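Glutamine amidotransferase type-2 domain-containing protein (Pseudomonas aeruginosa PAO1, PDB 1TE5) probably acts as a class-II glutamine amidotransferase of the Ntn-hydrolase clan, releasing ammonia from glutamine for transfer to an acceptor that is not known. Local coordinates at residues V74-I78 with T104-N108; S89-F94 with V124-E130. All coordinates share one frame; numbering follows the deposited sequence.

Contact 1 of 2, residues V74-I78 with T104-N108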
loop_
_atom_site.group_PDB
_atom_site.type_symbol
_atom_site.label_atom_id
_atom_site.label_comp_id
_atom_site.label_asym_id
_atom_site.label_seq_id
_atom_site.Cartn_x
_atom_site.Cartn_y
_atom_site.Cartn_z
ATOM N N VAL A 74 -5.209 10.820 -7.888
ATOM C CA VAL A 74 -4.253 9.852 -8.397
ATOM C C VAL A 74 -2.871 10.467 -8.474
ATOM O O VAL A 74 -2.716 11.575 -8.964
ATOM C CB VAL A 74 -4.651 9.396 -9.813
ATOM C CG1 VAL A 74 -3.587 8.460 -10.390
ATOM C CG2 VAL A 74 -6.013 8.728 -9.785
ATOM N N ILE A 75 -1.886 9.773 -7.920
ATOM C CA ILE A 75 -0.500 10.215 -7.958
ATOM C C ILE A 75 0.314 9.030 -8.462
ATOM O O ILE A 75 0.202 7.923 -7.934
ATOM C CB ILE A 75 0.050 10.648 -6.564
ATOM C CG1 ILE A 75 -0.465 12.033 -6.182
ATOM C CG2 ILE A 75 1.572 10.694 -6.580
ATOM C CD1 ILE A 75 0.212 12.604 -4.964
ATOM N N GLY A 76 1.150 9.271 -9.463
ATOM C CA GLY A 76 1.962 8.202 -10.007
ATOM C C GLY A 76 3.283 8.695 -10.555
ATOM O O GLY A 76 3.477 9.902 -10.770
ATOM N N HIS A 77 4.210 7.762 -10.740
ATOM C CA HIS A 77 5.528 8.073 -11.275
ATOM C C HIS A 77 5.937 6.923 -12.186
ATOM O O HIS A 77 6.185 5.809 -11.730
ATOM C CB HIS A 77 6.559 8.186 -10.166
ATOM C CG HIS A 77 7.869 8.813 -10.540
ATOM N ND1 HIS A 77 8.301 8.899 -11.847
ATOM C CD2 HIS A 77 8.841 9.379 -9.785
ATOM C CE1 HIS A 77 9.482 9.492 -11.880
ATOM N NE2 HIS A 77 9.832 9.794 -10.643
ATOM N N ILE A 78 5.977 7.197 -13.483
ATOM C CA ILE A 78 6.332 6.187 -14.477
ATOM C C ILE A 78 7.768 6.400 -14.961
ATOM O O ILE A 78 8.290 7.518 -14.911
ATOM C CB ILE A 78 5.358 6.258 -15.680
ATOM C CG1 ILE A 78 3.909 6.302 -15.186
ATOM C CG2 ILE A 78 5.560 5.068 -16.616
ATOM C CD1 ILE A 78 3.494 5.132 -14.325
ATOM N N THR A 104 0.575 10.794 0.156
ATOM C CA THR A 104 1.219 10.174 -1.001
ATOM C C THR A 104 2.218 11.173 -1.598
ATOM O O THR A 104 1.918 12.361 -1.717
ATOM C CB THR A 104 0.161 9.727 -2.050
ATOM O OG1 THR A 104 -0.634 8.655 -1.515
ATOM C CG2 THR A 104 0.834 9.229 -3.311
ATOM N N PHE A 105 3.409 10.700 -1.950
ATOM C CA PHE A 105 4.458 11.558 -2.486
ATOM C C PHE A 105 5.174 10.972 -3.710
ATOM O O PHE A 105 5.541 9.797 -3.737
ATOM C CB PHE A 105 5.461 11.814 -1.361
ATOM C CG PHE A 105 6.641 12.672 -1.740
ATOM C CD1 PHE A 105 6.608 14.046 -1.563
ATOM C CD2 PHE A 105 7.827 12.090 -2.183
ATOM C CE1 PHE A 105 7.739 14.827 -1.813
ATOM C CE2 PHE A 105 8.962 12.867 -2.437
ATOM C CZ PHE A 105 8.913 14.235 -2.249
ATOM N N ALA A 106 5.366 11.800 -4.727
ATOM C CA ALA A 106 6.069 11.385 -5.929
ATOM C C ALA A 106 7.018 12.517 -6.302
ATOM O O ALA A 106 6.613 13.679 -6.367
ATOM C CB ALA A 106 5.089 11.107 -7.050
ATOM N N HIS A 107 8.285 12.174 -6.519
ATOM C CA HIS A 107 9.304 13.159 -6.860
ATOM C C HIS A 107 10.110 12.792 -8.112
ATOM O O HIS A 107 10.541 11.650 -8.289
ATOM C CB HIS A 107 10.229 13.293 -5.655
ATOM C CG HIS A 107 11.545 13.933 -5.991
ATOM N ND1 HIS A 107 12.755 13.450 -5.539
ATOM C CD2 HIS A 107 11.837 15.020 -6.745
ATOM C CE1 HIS A 107 13.731 14.214 -5.992
ATOM N NE2 HIS A 107 13.201 15.174 -6.729
ATOM N N ASN A 108 10.273 13.771 -8.990
ATOM C CA ASN A 108 11.039 13.602 -10.212
ATOM C C ASN A 108 12.195 14.583 -10.147
ATOM O O ASN A 108 11.987 15.779 -9.946
ATOM C CB ASN A 108 10.181 13.907 -11.436
ATOM C CG ASN A 108 10.985 13.908 -12.722
ATOM O OD1 ASN A 108 11.119 14.934 -13.392
ATOM N ND2 ASN A 108 11.543 12.750 -13.064
#
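I75 and T104 lie alongside each other, their side chains running in opposite senses, with CB of I75 closest, 3.6 Å from CG2 of T104. The CG2 branch of each residue stands anti to its own backbone N, and the two methyls come within 3.7 Å. Isoleucine suits its place because both arms reach the threonine: its CD1 end lies 3.7 Å from T104 O. In T104 only the methyl is spent here, and OG1 is left to bond Y41 OH. One step along, CG2 of I75 reaches CB of A106 at 3.6 Å, and the short alanine methyl leaves room for the isoleucine branch. The strands belong to two different antiparallel sheets that face each other, as in the sandwich core of Ntn hydrolases, and their axes run 6.9 Å apart at 34°. Toward N108 the interface turns polar. The ring of H77, its CG anti to the backbone N (chi1 -166°), extends across and brings NE2 to 3.1 Å from O of H107, which approaches the rim close to the ring's own plane. ND2 of N108 comes to 4.0 Å from CE1 of H77, amide and ring planes 78° apart; a polar amide suits this partly exposed strand end. At the ring's other nitrogen, ND1 makes a weak bond to I78 O; the H92 ring meets H77 edge-to-face. On the far side of its strand, H107 bonds S129 OG through ND1 and V169 O through NE2.

Contact 2 of 2, residues S89-F94 with V124-E130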
loop_
_atom_site.group_PDB
_atom_site.type_symbol
_atom_site.label_atom_id
_atom_site.label_comp_id
_atom_site.label_asym_id
_atom_site.label_seq_id
_atom_site.Cartn_x
_atom_site.Cartn_y
_atom_site.Cartn_z
ATOM N N SER A 89 11.615 -0.933 -2.222
ATOM C CA SER A 89 11.747 0.143 -1.242
ATOM C C SER A 89 12.230 1.459 -1.846
ATOM O O SER A 89 12.169 2.514 -1.198
ATOM C CB SER A 89 12.649 -0.283 -0.073
ATOM O OG SER A 89 13.949 -0.656 -0.488
ATOM N N ASN A 90 12.682 1.397 -3.094
ATOM C CA ASN A 90 13.181 2.574 -3.805
ATOM C C ASN A 90 12.293 2.977 -4.982
ATOM O O ASN A 90 12.697 3.776 -5.828
ATOM C CB ASN A 90 14.616 2.320 -4.233
ATOM C CG ASN A 90 15.632 2.182 -3.111
ATOM O OD1 ASN A 90 15.644 2.976 -2.178
ATOM N ND2 ASN A 90 16.463 1.147 -3.175
ATOM N N THR A 91 11.070 2.464 -5.002
ATOM C CA THR A 91 10.118 2.759 -6.067
ATOM C C THR A 91 9.014 3.725 -5.572
ATOM O O THR A 91 8.504 3.565 -4.467
ATOM C CB THR A 91 9.500 1.436 -6.577
ATOM O OG1 THR A 91 10.554 0.543 -6.975
ATOM C CG2 THR A 91 8.589 1.675 -7.752
ATOM N N HIS A 92 8.741 4.757 -6.374
ATOM C CA HIS A 92 7.729 5.776 -6.090
ATOM C C HIS A 92 6.374 5.262 -6.542
ATOM O O HIS A 92 6.291 4.421 -7.429
ATOM C CB HIS A 92 7.979 7.050 -6.914
ATOM C CG HIS A 92 9.291 7.720 -6.657
ATOM N ND1 HIS A 92 10.479 7.031 -6.538
ATOM C CD2 HIS A 92 9.605 9.030 -6.561
ATOM C CE1 HIS A 92 11.470 7.890 -6.385
ATOM N NE2 HIS A 92 10.964 9.110 -6.395
ATOM N N PRO A 93 5.286 5.803 -5.974
ATOM C CA PRO A 93 5.272 6.848 -4.942
ATOM C C PRO A 93 5.390 6.262 -3.520
ATOM O O PRO A 93 5.364 5.048 -3.354
ATOM C CB PRO A 93 3.926 7.530 -5.176
ATOM C CG PRO A 93 3.069 6.424 -5.674
ATOM C CD PRO A 93 3.968 5.699 -6.630
ATOM N N PHE A 94 5.529 7.133 -2.518
ATOM C CA PHE A 94 5.658 6.706 -1.126
ATOM C C PHE A 94 4.446 7.144 -0.298
ATOM O O PHE A 94 3.873 8.209 -0.535
ATOM C CB PHE A 94 6.951 7.256 -0.515
ATOM C CG PHE A 94 8.188 6.854 -1.262
ATOM C CD1 PHE A 94 8.839 7.757 -2.093
ATOM C CD2 PHE A 94 8.697 5.563 -1.149
ATOM C CE1 PHE A 94 9.984 7.372 -2.797
ATOM C CE2 PHE A 94 9.835 5.169 -1.846
ATOM C CZ PHE A 94 10.478 6.074 -2.669
ATOM N N VAL A 124 12.452 3.983 4.432
ATOM C CA VAL A 124 12.665 2.539 4.457
ATOM C C VAL A 124 13.721 2.197 3.385
ATOM O O VAL A 124 14.551 1.295 3.563
ATOM C CB VAL A 124 11.347 1.784 4.173
ATOM C CG1 VAL A 124 11.583 0.278 4.198
ATOM C CG2 VAL A 124 10.294 2.181 5.208
ATOM N N GLY A 125 13.651 2.927 2.270
ATOM C CA GLY A 125 14.583 2.765 1.165
ATOM C C GLY A 125 15.727 3.766 1.242
ATOM O O GLY A 125 15.874 4.489 2.230
ATOM N N GLU A 126 16.549 3.813 0.204
ATOM C CA GLU A 126 17.687 4.718 0.203
ATOM C C GLU A 126 17.554 5.913 -0.729
ATOM O O GLU A 126 18.502 6.685 -0.883
ATOM C CB GLU A 126 18.973 3.958 -0.131
ATOM C CG GLU A 126 19.232 2.722 0.718
ATOM C CD GLU A 126 18.486 1.499 0.225
ATOM O OE1 GLU A 126 17.851 0.821 1.061
ATOM O OE2 GLU A 126 18.547 1.208 -0.991
ATOM N N THR A 127 16.392 6.068 -1.353
ATOM C CA THR A 127 16.174 7.177 -2.272
ATOM C C THR A 127 16.273 8.537 -1.599
ATOM O O THR A 127 16.085 8.661 -0.388
ATOM C CB THR A 127 14.789 7.081 -2.974
ATOM O OG1 THR A 127 13.751 6.869 -2.004
ATOM C CG2 THR A 127 14.780 5.951 -3.988
ATOM N N ASP A 128 16.663 9.542 -2.372
ATOM C CA ASP A 128 16.730 10.897 -1.857
ATOM C C ASP A 128 15.286 11.384 -1.820
ATOM O O ASP A 128 14.926 12.239 -1.016
ATOM C CB ASP A 128 17.561 11.805 -2.775
ATOM C CG ASP A 128 19.066 11.720 -2.502
ATOM O OD1 ASP A 128 19.492 11.125 -1.483
ATOM O OD2 ASP A 128 19.833 12.276 -3.318
ATOM N N SER A 129 14.471 10.843 -2.720
ATOM C CA SER A 129 13.061 11.200 -2.804
ATOM C C SER A 129 12.332 10.900 -1.496
ATOM O O SER A 129 11.567 11.731 -1.003
ATOM C CB SER A 129 12.384 10.433 -3.945
ATOM O OG SER A 129 12.929 10.784 -5.209
ATOM N N GLU A 130 12.547 9.701 -0.959
ATOM C CA GLU A 130 11.901 9.283 0.281
ATOM C C GLU A 130 12.446 10.041 1.489
ATOM O O GLU A 130 11.725 10.275 2.460
ATOM C CB GLU A 130 12.059 7.780 0.482
ATOM C CG GLU A 130 11.309 7.241 1.678
ATOM C CD GLU A 130 11.380 5.739 1.786
ATOM O OE1 GLU A 130 12.153 5.112 1.021
ATOM O OE2 GLU A 130 10.650 5.188 2.639
HETATM O O HOH W 1 9.979 2.866 0.733
HETATM O O HOH W 2 15.558 -0.569 1.593
#
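The F94 ring lies under E130, whose CB sits 3.9 Å from the ring centroid, almost straight above it, in a CH-pi contact. With CG anti to the backbone N (chi1 -175°), the extended glutamate chain carries its carboxylate across the ring, the two planes only 16° apart. T127 N-caps helix 128-143, its OG1 accepting from E130 N while approaching F94 CZ. H92 NE2 and S129 OG share a 2.8 Å hydrogen bond at the imidazole edge, the serine being held by H107 as well. G125 fits against S89, where a side chain would clash; its CA is 3.4 Å from S89 O in a CA-H...O contact. Buried N90 completes this tight part: its OD1 takes the E126 N-H at 2.7 Å, in the carbonyl plane, plus a weak bond from T127 N, and N90 ND2 donates to E126 OE2 at 3.0 Å. The looser side is the exposed E126 carboxylate, whose OE1 meets S89 OG through a water. Inside, another water donates to S89 O and, more weakly, to E130 OE2. The buried E130 carboxylate also receives the N-H groups of V124 and G125, both from above its plane, and a salt bridge from R96; these donors probably favour its ionised form.

The centres of contacts 1 and 2 lie about 11 Å apart, and their segments alternate along the chain: 74-78, 89-94, 104-108, 124-130. Contact 1 joins the seven-stranded sheet to the six-stranded one near the middle of the chain, and no other chain touches it. Contact 2 seats the loop before strand 94-98 against the start of helix 128-143, where G45 and Y102 of the second subunit pack on it. The two are linked directly: F105 N probably bonds F94 O between neighbouring strands of the six-stranded sheet. S129, shared by both contacts, ties loop, sheet and helix together within one class-II amidotransferase domain.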